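Local coordinates for alpha,alpha-trehalose-phosphate synthase (UDP-forming) (Burkholderia vietnamiensis, PDB 5TVG), which belongs to glycosyltransferase family 20, an enzyme family of the GT-B clan, and binds uridine-5'-diphosphate in a pocket, at residues 270-273 with 279-282; 354-359 with 378-383; 423-426 with 432-435. All coordinates share one frame; numbering follows the deposited sequence.

Interaction 1 (270-273 with 279-282); sequences SVDR and GLVE. With UDP (uridine-5'-diphosphate), chain I.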
ATOM      1  N   SER A 270     -28.458   4.081  -1.962  1.00 28.55           N
ATOM      2  CA  SER A 270     -27.518   4.613  -2.942  1.00 28.47           C
ATOM      3  C   SER A 270     -27.349   3.595  -4.056  1.00 31.25           C
ATOM      4  O   SER A 270     -27.300   2.395  -3.790  1.00 32.17           O
ATOM      5  CB  SER A 270     -26.141   4.894  -2.344  1.00 26.99           C
ATOM      6  OG  SER A 270     -26.176   6.014  -1.505  1.00 29.61           O
ATOM      7  N   VAL A 271     -27.262   4.078  -5.299  1.00 36.14           N
ATOM      8  CA  VAL A 271     -26.913   3.261  -6.467  1.00 27.64           C
ATOM      9  C   VAL A 271     -25.867   4.030  -7.269  1.00 35.14           C
ATOM     10  O   VAL A 271     -26.123   5.173  -7.687  1.00 28.93           O
ATOM     11  CB  VAL A 271     -28.122   2.928  -7.366  1.00 39.85           C
ATOM     12  CG1 VAL A 271     -27.628   2.176  -8.624  1.00 37.88           C
ATOM     13  CG2 VAL A 271     -29.150   2.060  -6.627  1.00 27.62           C
ATOM     14  N   ASP A 272     -24.691   3.420  -7.469  1.00 26.95           N
ATOM     15  CA  ASP A 272     -23.582   4.077  -8.158  1.00 31.27           C
ATOM     16  C   ASP A 272     -22.701   3.023  -8.818  1.00 35.77           C
ATOM     17  O   ASP A 272     -22.404   2.006  -8.194  1.00 41.77           O
ATOM     18  CB  ASP A 272     -22.673   4.882  -7.193  1.00 30.01           C
ATOM     19  CG  ASP A 272     -23.425   5.902  -6.348  1.00 31.04           C
ATOM     20  OD1 ASP A 272     -24.230   5.508  -5.483  1.00 31.35           O
ATOM     21  OD2 ASP A 272     -23.175   7.117  -6.523  1.00 29.58           O
ATOM     22  N   ARG A 273     -22.204   3.294 -10.030  1.00 32.14           N
ATOM     23  CA  ARG A 273     -21.014   2.555 -10.478  1.00 34.05           C
ATOM     24  C   ARG A 273     -19.882   2.806  -9.477  1.00 39.33           C
ATOM     25  O   ARG A 273     -19.819   3.843  -8.810  1.00 32.62           O
ATOM     26  CB  ARG A 273     -20.550   2.980 -11.875  1.00 27.44           C
ATOM     27  CG  ARG A 273     -21.449   2.592 -13.082  1.00 40.00           C
ATOM     28  CD  ARG A 273     -20.879   3.183 -14.424  1.00 27.74           C
ATOM     29  NE  ARG A 273     -20.749   4.643 -14.328  1.00 38.60           N
ATOM     30  CZ  ARG A 273     -19.588   5.303 -14.209  1.00 38.90           C
ATOM     31  NH1 ARG A 273     -18.429   4.640 -14.211  1.00 27.73           N
ATOM     32  NH2 ARG A 273     -19.593   6.637 -14.060  1.00 27.30           N
ATOM     33  N   GLY A 279     -17.698   9.499  -5.038  1.00 26.84           N
ATOM     34  CA  GLY A 279     -17.531   9.848  -3.629  1.00 26.92           C
ATOM     35  C   GLY A 279     -17.978   8.790  -2.636  1.00 26.93           C
ATOM     36  O   GLY A 279     -18.441   9.132  -1.548  1.00 30.31           O
ATOM     37  N   LEU A 280     -17.780   7.510  -2.948  1.00 30.97           N
ATOM     38  CA  LEU A 280     -18.334   6.469  -2.083  1.00 30.18           C
ATOM     39  C   LEU A 280     -17.634   6.414  -0.709  1.00 28.19           C
ATOM     40  O   LEU A 280     -18.278   6.122   0.304  1.00 27.30           O
ATOM     41  CB  LEU A 280     -18.271   5.121  -2.810  1.00 32.30           C
ATOM     42  CG  LEU A 280     -19.030   5.143  -4.171  1.00 31.79           C
ATOM     43  CD1 LEU A 280     -18.978   3.774  -4.918  1.00 28.44           C
ATOM     44  CD2 LEU A 280     -20.462   5.593  -4.017  1.00 34.04           C
ATOM     45  N   VAL A 281     -16.327   6.666  -0.648  1.00 27.43           N
ATOM     46  CA  VAL A 281     -15.630   6.605   0.649  1.00 27.71           C
ATOM     47  C   VAL A 281     -16.125   7.722   1.560  1.00 37.89           C
ATOM     48  O   VAL A 281     -16.504   7.490   2.720  1.00 40.71           O
ATOM     49  CB  VAL A 281     -14.096   6.677   0.464  1.00 27.99           C
ATOM     50  CG1 VAL A 281     -13.339   6.730   1.833  1.00 32.41           C
ATOM     51  CG2 VAL A 281     -13.608   5.538  -0.386  1.00 28.09           C
ATOM     52  N   GLU A 282     -16.141   8.954   1.043  1.00 32.37           N
ATOM     53  CA  GLU A 282     -16.674  10.076   1.812  1.00 30.50           C
ATOM     54  C   GLU A 282     -18.098   9.787   2.248  1.00 30.44           C
ATOM     55  O   GLU A 282     -18.482  10.045   3.405  1.00 27.70           O
ATOM     56  CB  GLU A 282     -16.624  11.357   0.973  1.00 31.82           C
ATOM     57  CG  GLU A 282     -15.200  11.849   0.674  1.00 43.49           C
ATOM     58  CD  GLU A 282     -14.542  11.130  -0.474  1.00 58.04           C
ATOM     59  OE1 GLU A 282     -13.377  11.461  -0.763  1.00 68.08           O
ATOM     60  OE2 GLU A 282     -15.176  10.247  -1.098  1.00 64.68           O
TER
HETATM   61  N1  UDP I 501     -28.037   1.868 -13.359  1.00 39.26           N
HETATM   62  C2  UDP I 501     -28.702   0.662 -13.486  1.00 44.63           C
HETATM   63  N3  UDP I 501     -28.215  -0.359 -12.712  1.00 57.29           N
HETATM   64  C4  UDP I 501     -27.144  -0.306 -11.841  1.00 59.60           C
HETATM   65  C5  UDP I 501     -26.494   0.981 -11.766  1.00 38.70           C
HETATM   66  C6  UDP I 501     -26.949   2.001 -12.524  1.00 42.17           C
HETATM   67  O2  UDP I 501     -29.671   0.512 -14.212  1.00 54.26           O
HETATM   68  O4  UDP I 501     -26.812  -1.335 -11.217  1.00 66.84           O
HETATM   69  C1' UDP I 501     -28.525   2.996 -14.186  1.00 39.46           C
HETATM   70  C2' UDP I 501     -29.267   4.111 -13.445  1.00 36.95           C
HETATM   71  O2' UDP I 501     -30.644   3.784 -13.427  1.00 34.49           O
HETATM   72  C3' UDP I 501     -29.037   5.292 -14.383  1.00 37.14           C
HETATM   73  C4' UDP I 501     -27.627   5.033 -14.897  1.00 39.38           C
HETATM   74  O4' UDP I 501     -27.423   3.607 -14.816  1.00 31.68           O
HETATM   75  O3' UDP I 501     -29.990   5.427 -15.431  1.00 33.81           O
HETATM   76  C5' UDP I 501     -26.582   5.690 -14.041  1.00 52.28           C
HETATM   77  O5' UDP I 501     -26.342   6.929 -14.703  1.00 47.06           O
HETATM   78  PA  UDP I 501     -25.904   8.205 -13.911  1.00 29.89           P
HETATM   79  O1A UDP I 501     -26.151   9.355 -14.825  1.00 31.57           O
HETATM   80  O2A UDP I 501     -26.546   8.255 -12.534  1.00 36.39           O
HETATM   81  O3A UDP I 501     -24.333   8.019 -13.695  1.00 36.62           O
HETATM   82  PB  UDP I 501     -23.318   7.272 -14.661  1.00 29.93           P
HETATM   83  O1B UDP I 501     -23.816   7.614 -16.069  1.00 38.67           O
HETATM   84  O2B UDP I 501     -22.034   8.076 -14.526  1.00 26.55           O
HETATM   85  O3B UDP I 501     -23.195   5.825 -14.332  1.00 31.09           O

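Interaction 2 (354-359 with 378-383); sequences LLMAFF and AKEYVA. With UDP (uridine-5'-diphosphate), chain I.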
ATOM      1  N   LEU A 354     -36.144  -2.748 -10.863  1.00 35.05           N
ATOM      2  CA  LEU A 354     -36.003  -3.073  -9.440  1.00 39.28           C
ATOM      3  C   LEU A 354     -35.427  -1.888  -8.674  1.00 34.44           C
ATOM      4  O   LEU A 354     -35.883  -1.567  -7.569  1.00 35.64           O
ATOM      5  CB  LEU A 354     -35.121  -4.316  -9.248  1.00 38.43           C
ATOM      6  CG  LEU A 354     -35.763  -5.674  -9.553  1.00 46.14           C
ATOM      7  CD1 LEU A 354     -34.754  -6.812  -9.492  1.00 46.59           C
ATOM      8  CD2 LEU A 354     -36.884  -5.931  -8.552  1.00 37.42           C
ATOM      9  N   LEU A 355     -34.438  -1.211  -9.260  1.00 30.17           N
ATOM     10  CA  LEU A 355     -33.852  -0.056  -8.595  1.00 35.06           C
ATOM     11  C   LEU A 355     -34.917   0.986  -8.244  1.00 37.05           C
ATOM     12  O   LEU A 355     -34.869   1.599  -7.165  1.00 35.85           O
ATOM     13  CB  LEU A 355     -32.752   0.548  -9.476  1.00 30.74           C
ATOM     14  CG  LEU A 355     -31.504  -0.296  -9.741  1.00 35.05           C
ATOM     15  CD1 LEU A 355     -30.493   0.509 -10.494  1.00 37.76           C
ATOM     16  CD2 LEU A 355     -30.891  -0.785  -8.421  1.00 32.70           C
ATOM     17  N   MET A 356     -35.883   1.202  -9.141  1.00 36.36           N
ATOM     18  CA  MET A 356     -36.952   2.173  -8.874  1.00 38.29           C
ATOM     19  C   MET A 356     -37.806   1.761  -7.680  1.00 34.77           C
ATOM     20  O   MET A 356     -38.186   2.602  -6.861  1.00 31.74           O
ATOM     21  CB  MET A 356     -37.808   2.368 -10.129  1.00 34.39           C
ATOM     22  CG  MET A 356     -36.956   2.646 -11.387  1.00 39.87           C
ATOM     23  SD  MET A 356     -35.816   4.035 -11.152  1.00 38.69           S
ATOM     24  CE  MET A 356     -34.592   3.727 -12.397  1.00 46.22           C
ATOM     25  N   ALA A 357     -38.136   0.474  -7.564  1.00 30.39           N
ATOM     26  CA  ALA A 357     -38.878   0.036  -6.389  1.00 34.51           C
ATOM     27  C   ALA A 357     -38.054   0.197  -5.097  1.00 34.52           C
ATOM     28  O   ALA A 357     -38.640   0.430  -4.035  1.00 36.88           O
ATOM     29  CB  ALA A 357     -39.358  -1.407  -6.560  1.00 32.90           C
ATOM     30  N   PHE A 358     -36.716   0.049  -5.160  1.00 30.05           N
ATOM     31  CA  PHE A 358     -35.864   0.300  -3.985  1.00 37.79           C
ATOM     32  C   PHE A 358     -35.897   1.775  -3.579  1.00 35.06           C
ATOM     33  O   PHE A 358     -36.023   2.094  -2.395  1.00 38.00           O
ATOM     34  CB  PHE A 358     -34.406  -0.117  -4.248  1.00 30.51           C
ATOM     35  CG  PHE A 358     -34.216  -1.573  -4.575  1.00 32.57           C
ATOM     36  CD1 PHE A 358     -35.111  -2.532  -4.138  1.00 30.35           C
ATOM     37  CD2 PHE A 358     -33.126  -1.974  -5.347  1.00 34.39           C
ATOM     38  CE1 PHE A 358     -34.932  -3.875  -4.454  1.00 38.05           C
ATOM     39  CE2 PHE A 358     -32.938  -3.313  -5.687  1.00 33.47           C
ATOM     40  CZ  PHE A 358     -33.847  -4.272  -5.234  1.00 34.79           C
ATOM     41  N   PHE A 359     -35.747   2.684  -4.557  1.00 33.59           N
ATOM     42  CA  PHE A 359     -35.804   4.124  -4.294  1.00 40.63           C
ATOM     43  C   PHE A 359     -37.114   4.506  -3.612  1.00 44.24           C
ATOM     44  O   PHE A 359     -37.118   5.256  -2.628  1.00 41.51           O
ATOM     45  CB  PHE A 359     -35.660   4.913  -5.601  1.00 34.46           C
ATOM     46  CG  PHE A 359     -34.301   4.803  -6.243  1.00 36.41           C
ATOM     47  CD1 PHE A 359     -33.180   4.486  -5.485  1.00 28.01           C
ATOM     48  CD2 PHE A 359     -34.165   4.952  -7.636  1.00 36.86           C
ATOM     49  CE1 PHE A 359     -31.933   4.375  -6.074  1.00 31.11           C
ATOM     50  CE2 PHE A 359     -32.929   4.847  -8.236  1.00 36.45           C
ATOM     51  CZ  PHE A 359     -31.798   4.559  -7.458  1.00 28.88           C
ATOM     52  N   ALA A 378     -30.095  10.569  -9.310  1.00 30.49           N
ATOM     53  CA  ALA A 378     -30.733  11.605  -8.487  1.00 32.15           C
ATOM     54  C   ALA A 378     -32.135  11.929  -9.009  1.00 28.48           C
ATOM     55  O   ALA A 378     -33.105  11.981  -8.238  1.00 29.84           O
ATOM     56  CB  ALA A 378     -29.852  12.860  -8.445  1.00 26.84           C
ATOM     57  N   LYS A 379     -32.273  12.072 -10.329  1.00 31.33           N
ATOM     58  CA  LYS A 379     -33.588  12.364 -10.906  1.00 30.73           C
ATOM     59  C   LYS A 379     -34.502  11.151 -10.803  1.00 31.46           C
ATOM     60  O   LYS A 379     -35.683  11.283 -10.434  1.00 28.28           O
ATOM     61  CB  LYS A 379     -33.432  12.799 -12.369  1.00 27.64           C
ATOM     62  CG  LYS A 379     -32.529  14.018 -12.534  1.00 30.86           C
ATOM     63  CD  LYS A 379     -32.605  14.647 -13.944  1.00 33.05           C
ATOM     64  CE  LYS A 379     -31.834  15.997 -13.977  1.00 27.68           C
ATOM     65  NZ  LYS A 379     -32.065  16.660 -15.279  1.00 33.21           N
ATOM     66  N   GLU A 380     -33.940   9.954 -11.047  1.00 29.73           N
ATOM     67  CA  GLU A 380     -34.702   8.712 -10.941  1.00 28.15           C
ATOM     68  C   GLU A 380     -35.185   8.508  -9.531  1.00 28.04           C
ATOM     69  O   GLU A 380     -36.307   8.032  -9.309  1.00 32.28           O
ATOM     70  CB  GLU A 380     -33.851   7.502 -11.385  1.00 27.84           C
ATOM     71  CG  GLU A 380     -33.527   7.481 -12.892  1.00 27.88           C
ATOM     72  CD  GLU A 380     -32.422   6.469 -13.233  1.00 36.41           C
ATOM     73  OE1 GLU A 380     -32.130   6.300 -14.420  1.00 35.55           O
ATOM     74  OE2 GLU A 380     -31.807   5.878 -12.310  1.00 33.13           O
ATOM     75  N   TYR A 381     -34.355   8.875  -8.556  1.00 27.78           N
ATOM     76  CA  TYR A 381     -34.773   8.729  -7.175  1.00 27.92           C
ATOM     77  C   TYR A 381     -36.018   9.569  -6.904  1.00 29.72           C
ATOM     78  O   TYR A 381     -36.980   9.093  -6.280  1.00 33.62           O
ATOM     79  CB  TYR A 381     -33.631   9.119  -6.204  1.00 27.63           C
ATOM     80  CG  TYR A 381     -34.063   8.947  -4.765  1.00 33.50           C
ATOM     81  CD1 TYR A 381     -33.945   7.722  -4.124  1.00 29.77           C
ATOM     82  CD2 TYR A 381     -34.670   9.994  -4.071  1.00 37.19           C
ATOM     83  CE1 TYR A 381     -34.381   7.543  -2.811  1.00 33.89           C
ATOM     84  CE2 TYR A 381     -35.109   9.824  -2.759  1.00 36.45           C
ATOM     85  CZ  TYR A 381     -34.971   8.598  -2.137  1.00 31.15           C
ATOM     86  OH  TYR A 381     -35.416   8.440  -0.824  1.00 28.71           O
ATOM     87  N   VAL A 382     -36.007  10.840  -7.321  1.00 34.92           N
ATOM     88  CA  VAL A 382     -37.186  11.692  -7.096  1.00 29.17           C
ATOM     89  C   VAL A 382     -38.407  11.077  -7.761  1.00 31.43           C
ATOM     90  O   VAL A 382     -39.464  10.931  -7.137  1.00 30.57           O
ATOM     91  CB  VAL A 382     -36.930  13.121  -7.617  1.00 32.29           C
ATOM     92  CG1 VAL A 382     -38.234  13.920  -7.697  1.00 31.38           C
ATOM     93  CG2 VAL A 382     -35.854  13.814  -6.748  1.00 28.30           C
ATOM     94  N   ALA A 383     -38.256  10.633  -9.017  1.00 34.29           N
ATOM     95  CA  ALA A 383     -39.412  10.148  -9.775  1.00 35.33           C
ATOM     96  C   ALA A 383     -40.018   8.880  -9.204  1.00 37.08           C
ATOM     97  O   ALA A 383     -41.196   8.606  -9.463  1.00 31.39           O
ATOM     98  CB  ALA A 383     -39.036   9.881 -11.227  1.00 29.29           C
TER
HETATM   99  N1  UDP I 501     -28.037   1.868 -13.359  1.00 39.26           N
HETATM  100  C2  UDP I 501     -28.702   0.662 -13.486  1.00 44.63           C
HETATM  101  N3  UDP I 501     -28.215  -0.359 -12.712  1.00 57.29           N
HETATM  102  C4  UDP I 501     -27.144  -0.306 -11.841  1.00 59.60           C
HETATM  103  C5  UDP I 501     -26.494   0.981 -11.766  1.00 38.70           C
HETATM  104  C6  UDP I 501     -26.949   2.001 -12.524  1.00 42.17           C
HETATM  105  O2  UDP I 501     -29.671   0.512 -14.212  1.00 54.26           O
HETATM  106  O4  UDP I 501     -26.812  -1.335 -11.217  1.00 66.84           O
HETATM  107  C1' UDP I 501     -28.525   2.996 -14.186  1.00 39.46           C
HETATM  108  C2' UDP I 501     -29.267   4.111 -13.445  1.00 36.95           C
HETATM  109  O2' UDP I 501     -30.644   3.784 -13.427  1.00 34.49           O
HETATM  110  C3' UDP I 501     -29.037   5.292 -14.383  1.00 37.14           C
HETATM  111  C4' UDP I 501     -27.627   5.033 -14.897  1.00 39.38           C
HETATM  112  O4' UDP I 501     -27.423   3.607 -14.816  1.00 31.68           O
HETATM  113  O3' UDP I 501     -29.990   5.427 -15.431  1.00 33.81           O
HETATM  114  C5' UDP I 501     -26.582   5.690 -14.041  1.00 52.28           C
HETATM  115  O5' UDP I 501     -26.342   6.929 -14.703  1.00 47.06           O
HETATM  116  PA  UDP I 501     -25.904   8.205 -13.911  1.00 29.89           P
HETATM  117  O1A UDP I 501     -26.151   9.355 -14.825  1.00 31.57           O
HETATM  118  O2A UDP I 501     -26.546   8.255 -12.534  1.00 36.39           O
HETATM  119  O3A UDP I 501     -24.333   8.019 -13.695  1.00 36.62           O
HETATM  120  PB  UDP I 501     -23.318   7.272 -14.661  1.00 29.93           P
HETATM  121  O1B UDP I 501     -23.816   7.614 -16.069  1.00 38.67           O
HETATM  122  O2B UDP I 501     -22.034   8.076 -14.526  1.00 26.55           O
HETATM  123  O3B UDP I 501     -23.195   5.825 -14.332  1.00 31.09           O

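Interaction 3 (423-426 with 432-435); sequences LARA and AERQ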
ATOM      1  N   LEU A 423     -28.023  13.851   6.527  1.00 34.98           N
ATOM      2  CA  LEU A 423     -28.659  12.542   6.682  1.00 28.91           C
ATOM      3  C   LEU A 423     -29.663  12.549   7.834  1.00 34.14           C
ATOM      4  O   LEU A 423     -30.777  12.021   7.709  1.00 33.34           O
ATOM      5  CB  LEU A 423     -27.588  11.478   6.916  1.00 28.74           C
ATOM      6  CG  LEU A 423     -26.786  10.977   5.736  1.00 30.53           C
ATOM      7  CD1 LEU A 423     -25.722   9.974   6.220  1.00 33.64           C
ATOM      8  CD2 LEU A 423     -27.725  10.343   4.645  1.00 28.25           C
ATOM      9  N   ALA A 424     -29.249  13.062   8.999  1.00 29.81           N
ATOM     10  CA  ALA A 424     -30.154  13.138  10.143  1.00 32.29           C
ATOM     11  C   ALA A 424     -31.346  14.046   9.847  1.00 36.02           C
ATOM     12  O   ALA A 424     -32.496  13.722  10.176  1.00 31.02           O
ATOM     13  CB  ALA A 424     -29.394  13.636  11.386  1.00 31.87           C
ATOM     14  N   ARG A 425     -31.082  15.191   9.232  1.00 30.54           N
ATOM     15  CA  ARG A 425     -32.161  16.096   8.844  1.00 34.44           C
ATOM     16  C   ARG A 425     -33.119  15.412   7.857  1.00 40.72           C
ATOM     17  O   ARG A 425     -34.347  15.545   7.953  1.00 30.99           O
ATOM     18  CB  ARG A 425     -31.548  17.354   8.228  1.00 30.69           C
ATOM     19  CG  ARG A 425     -32.557  18.261   7.528  1.00 46.42           C
ATOM     20  CD  ARG A 425     -33.083  19.362   8.461  1.00 31.62           C
ATOM     21  NE  ARG A 425     -33.531  20.497   7.674  1.00 36.42           N
ATOM     22  CZ  ARG A 425     -34.784  20.691   7.244  1.00 32.02           C
ATOM     23  NH1 ARG A 425     -35.764  19.849   7.554  1.00 32.21           N
ATOM     24  NH2 ARG A 425     -35.038  21.747   6.487  1.00 34.04           N
ATOM     25  N   ALA A 426     -32.567  14.657   6.912  1.00 31.96           N
ATOM     26  CA  ALA A 426     -33.423  13.949   5.956  1.00 33.82           C
ATOM     27  C   ALA A 426     -34.280  12.903   6.671  1.00 37.89           C
ATOM     28  O   ALA A 426     -35.470  12.745   6.364  1.00 35.69           O
ATOM     29  CB  ALA A 426     -32.569  13.328   4.854  1.00 29.25           C
ATOM     30  N   ALA A 432     -44.937  17.349   5.416  1.00 35.28           N
ATOM     31  CA  ALA A 432     -45.299  18.505   4.592  1.00 35.15           C
ATOM     32  C   ALA A 432     -44.082  19.069   3.884  1.00 34.38           C
ATOM     33  O   ALA A 432     -44.148  19.376   2.686  1.00 37.80           O
ATOM     34  CB  ALA A 432     -45.999  19.597   5.422  1.00 36.06           C
ATOM     35  N   GLU A 433     -42.954  19.222   4.597  1.00 34.05           N
ATOM     36  CA  GLU A 433     -41.765  19.726   3.912  1.00 34.08           C
ATOM     37  C   GLU A 433     -41.222  18.708   2.897  1.00 33.44           C
ATOM     38  O   GLU A 433     -40.726  19.096   1.830  1.00 33.77           O
ATOM     39  CB  GLU A 433     -40.676  20.093   4.904  1.00 33.28           C
ATOM     40  CG  GLU A 433     -39.459  20.736   4.252  1.00 32.72           C
ATOM     41  CD  GLU A 433     -38.256  20.870   5.189  1.00 34.58           C
ATOM     42  OE1 GLU A 433     -38.364  20.566   6.404  1.00 36.75           O
ATOM     43  OE2 GLU A 433     -37.188  21.294   4.697  1.00 39.11           O
ATOM     44  N   ARG A 434     -41.284  17.410   3.214  1.00 32.47           N
ATOM     45  CA  ARG A 434     -40.864  16.402   2.240  1.00 31.85           C
ATOM     46  C   ARG A 434     -41.708  16.500   0.974  1.00 31.94           C
ATOM     47  O   ARG A 434     -41.185  16.378  -0.135  1.00 39.31           O
ATOM     48  CB  ARG A 434     -40.953  14.993   2.830  1.00 31.85           C
ATOM     49  CG  ARG A 434     -39.934  14.722   3.952  1.00 43.65           C
ATOM     50  CD  ARG A 434     -39.836  13.264   4.359  1.00 31.59           C
ATOM     51  NE  ARG A 434     -40.888  12.863   5.285  1.00 32.30           N
ATOM     52  CZ  ARG A 434     -41.903  12.049   5.002  1.00 39.59           C
ATOM     53  NH1 ARG A 434     -42.037  11.522   3.762  1.00 32.34           N
ATOM     54  NH2 ARG A 434     -42.800  11.766   5.952  1.00 33.38           N
ATOM     55  N   GLN A 435     -43.012  16.747   1.121  1.00 32.65           N
ATOM     56  CA  GLN A 435     -43.865  16.884  -0.057  1.00 37.67           C
ATOM     57  C   GLN A 435     -43.574  18.165  -0.828  1.00 37.34           C
ATOM     58  O   GLN A 435     -43.543  18.141  -2.061  1.00 46.03           O
ATOM     59  CB  GLN A 435     -45.324  16.830   0.359  1.00 40.25           C
ATOM     60  CG  GLN A 435     -45.750  15.432   0.711  1.00 44.12           C
ATOM     61  CD  GLN A 435     -47.149  15.399   1.260  1.00 43.58           C
ATOM     62  OE1 GLN A 435     -47.520  16.235   2.083  1.00 38.35           O
ATOM     63  NE2 GLN A 435     -47.935  14.433   0.816  1.00 43.43           N
TER

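Interaction 1 (270-273 with 279-282)
With CG turned away from the carbonyl carbon in both residues (chi1 -55° in Asp-272, -58° in Leu-280), the aspartate and the leucine reach out from their backbones and run alongside one another, pointing opposite ways. The leucine's CD2 branch does most of the touching. The CD2 methyl sits over the flat face of the Asp-272 carboxylate, centred on CG at 3.8 Å and 3.9 Å from Asp-272 CB. The CD1 branch reaches the backbone instead, 4.0 Å from Arg-273 O. The polar end of Asp-272 is engaged by other groups: OD1 takes a salt bridge from Arg-283 and a hydrogen bond from Gln-305.

This is the turn of a beta-alpha-beta crossover, where strand 266-271 ends and helix 280-293 begins behind Gly-279, its N-cap residue, in the parallel-sheet domain of the GT-B fold. As commonly happens in such nucleotide-binding folds, the C-terminal end of the strand feeds the pocket. Val-271 CG1 lies 3.5 Å from C5 of the UDP base. Arg-273, its chain bent at chi3, offers one edge of its guanidinium to the outer phosphate: NE reaches O3B at 2.7 Å with a nearly straight N-H (169°), and NH2 reaches O2B at 2.9 Å. The remaining nitrogen, NH1, is paired with Asp-275 and Thr-310.

Two bonds to separate oxygens, with PB in plane, hold the guanidinium in one orientation, edge-on to the phosphate, and its positive charge probably offsets part of the phosphate's negative charge, whereas the contact of the loop after the strand with Leu-280 at the start of the helix is van der Waals packing.

Interaction 2 (354-359 with 378-383)
Phe-359 lays its ring beside Tyr-381, which approaches with an edge directed at the phenylalanine face, in an offset edge-to-face pair. The two CD1 atoms, of Phe-359 and of Tyr-381, come within 3.6 Å, while the centroids of the two rings stand 5.5 Å apart and their planes meet at 62°. Tyr-381 sends CG anti to its own backbone N (chi1 -179°), which swings the ring across to the phenylalanine. Separately, Tyr-381 CB lies over one face of the Phe-359 ring. The tyrosine hydroxyl is hydrogen-bonded to Ser-362, a residue of the magnesium site.

Met-356 meets the stem of Glu-380. Its chain bends at chi2, bringing the CE methyl to 3.5 Å from Glu-380 OE2, with SD 4.0 Å from Glu-380 CB; thioether and carboxylate stem cross at a slant.

The two segments belong to helices 352-361 and 376-384 of the parallel-sheet domain of this GT-B protein, and the axes of segments 354-359 and 378-383 pass 8.9 Å apart, crossing at -65°. Phe-359 also packs on Met-269 and Val-271 of strand 266-271, which places the ring between the second helix and the sheet. Four residues touch across the two segments, and all are buried.

Glu-380 then carries the contact into the ligand pocket. Extended beyond CG, it takes the ribose diol of UDP with both oxygens: O3' donates to OE1 at 2.5 Å and O2' donates to OE2 at 2.6 Å. A salt bridge from Arg-352 reaches OE1 as well and probably steadies the carboxylate. From the first helix, Leu-355 CD1 approaches UDP N3 at 3.3 Å, bringing a methyl up to the base.

Interaction 3 (423-426 with 432-435)
Arg-425 and Glu-433 meet with their side chains at roughly a right angle, in a bidentate, end-on salt bridge that joins two consecutive helices, 416-428 and 431-447, in the parallel-sheet domain of the GT-B fold; a very short connection links the helices. The guanidinium presents its NH1 and NH2 end to the carboxylate, one nitrogen to each oxygen, so the two flat groups face each other along their edges. They are not coplanar: the planes are turned 43° apart, and that twist is shared unequally between the two bonds.

The NH1 bond is the straighter one. It runs 2.9 Å to Glu-433 OE1 with an N-H...O angle of 171°, and the oxygen sits practically in the guanidinium plane; OE1 is met on its syn side, although the nitrogen stands somewhat out of the carboxylate plane. NH2 lies 2.8 Å from Glu-433 OE2, but the N-H...O angle falls to 139° and the oxygen is tilted away from the guanidinium plane; on the glutamate side this bond uses the syn lone pair.

The glutamate contributes a straight arm, extended beyond CG and directed at the first helix. The arginine needs a bend at chi2 to turn its head group toward the second helix, since its CB does not set out in that direction. Beneath this surface pair, Ala-426 packs on Val-392 and Val-394, so helix 416-428 is seated on the parallel sheet while the charges lie at its outer side. Both ionic residues also touch a crystal neighbour, which may influence their exact pose. Glu-433 OE2 has a second cationic partner one helical turn on, the NE of Arg-437, so this single oxygen receives two arginines.

Overall arrangement
Burial separates the three contacts. Interactions 1 and 2 are buried and meet directly: Val-271 CG2 packs 3.7 Å from Phe-359 CE1, tying strand 266-271 to helix 352-361, and both reach UDP, the first at its base and outer phosphate, the second at its base and ribose. Between their protein segments both rely on van der Waals packing, with a ring pair added in interaction 2, and each sends a charged side chain, Arg-273 or Glu-380, to the ligand. Interaction 3 lies on the surface, about 17 Å from interaction 2 between centres, and is ionic. Its helices still reach inward: Leu-423 packs on helix 280-293 of interaction 1, and helix 431-447 on Val-382 of interaction 2.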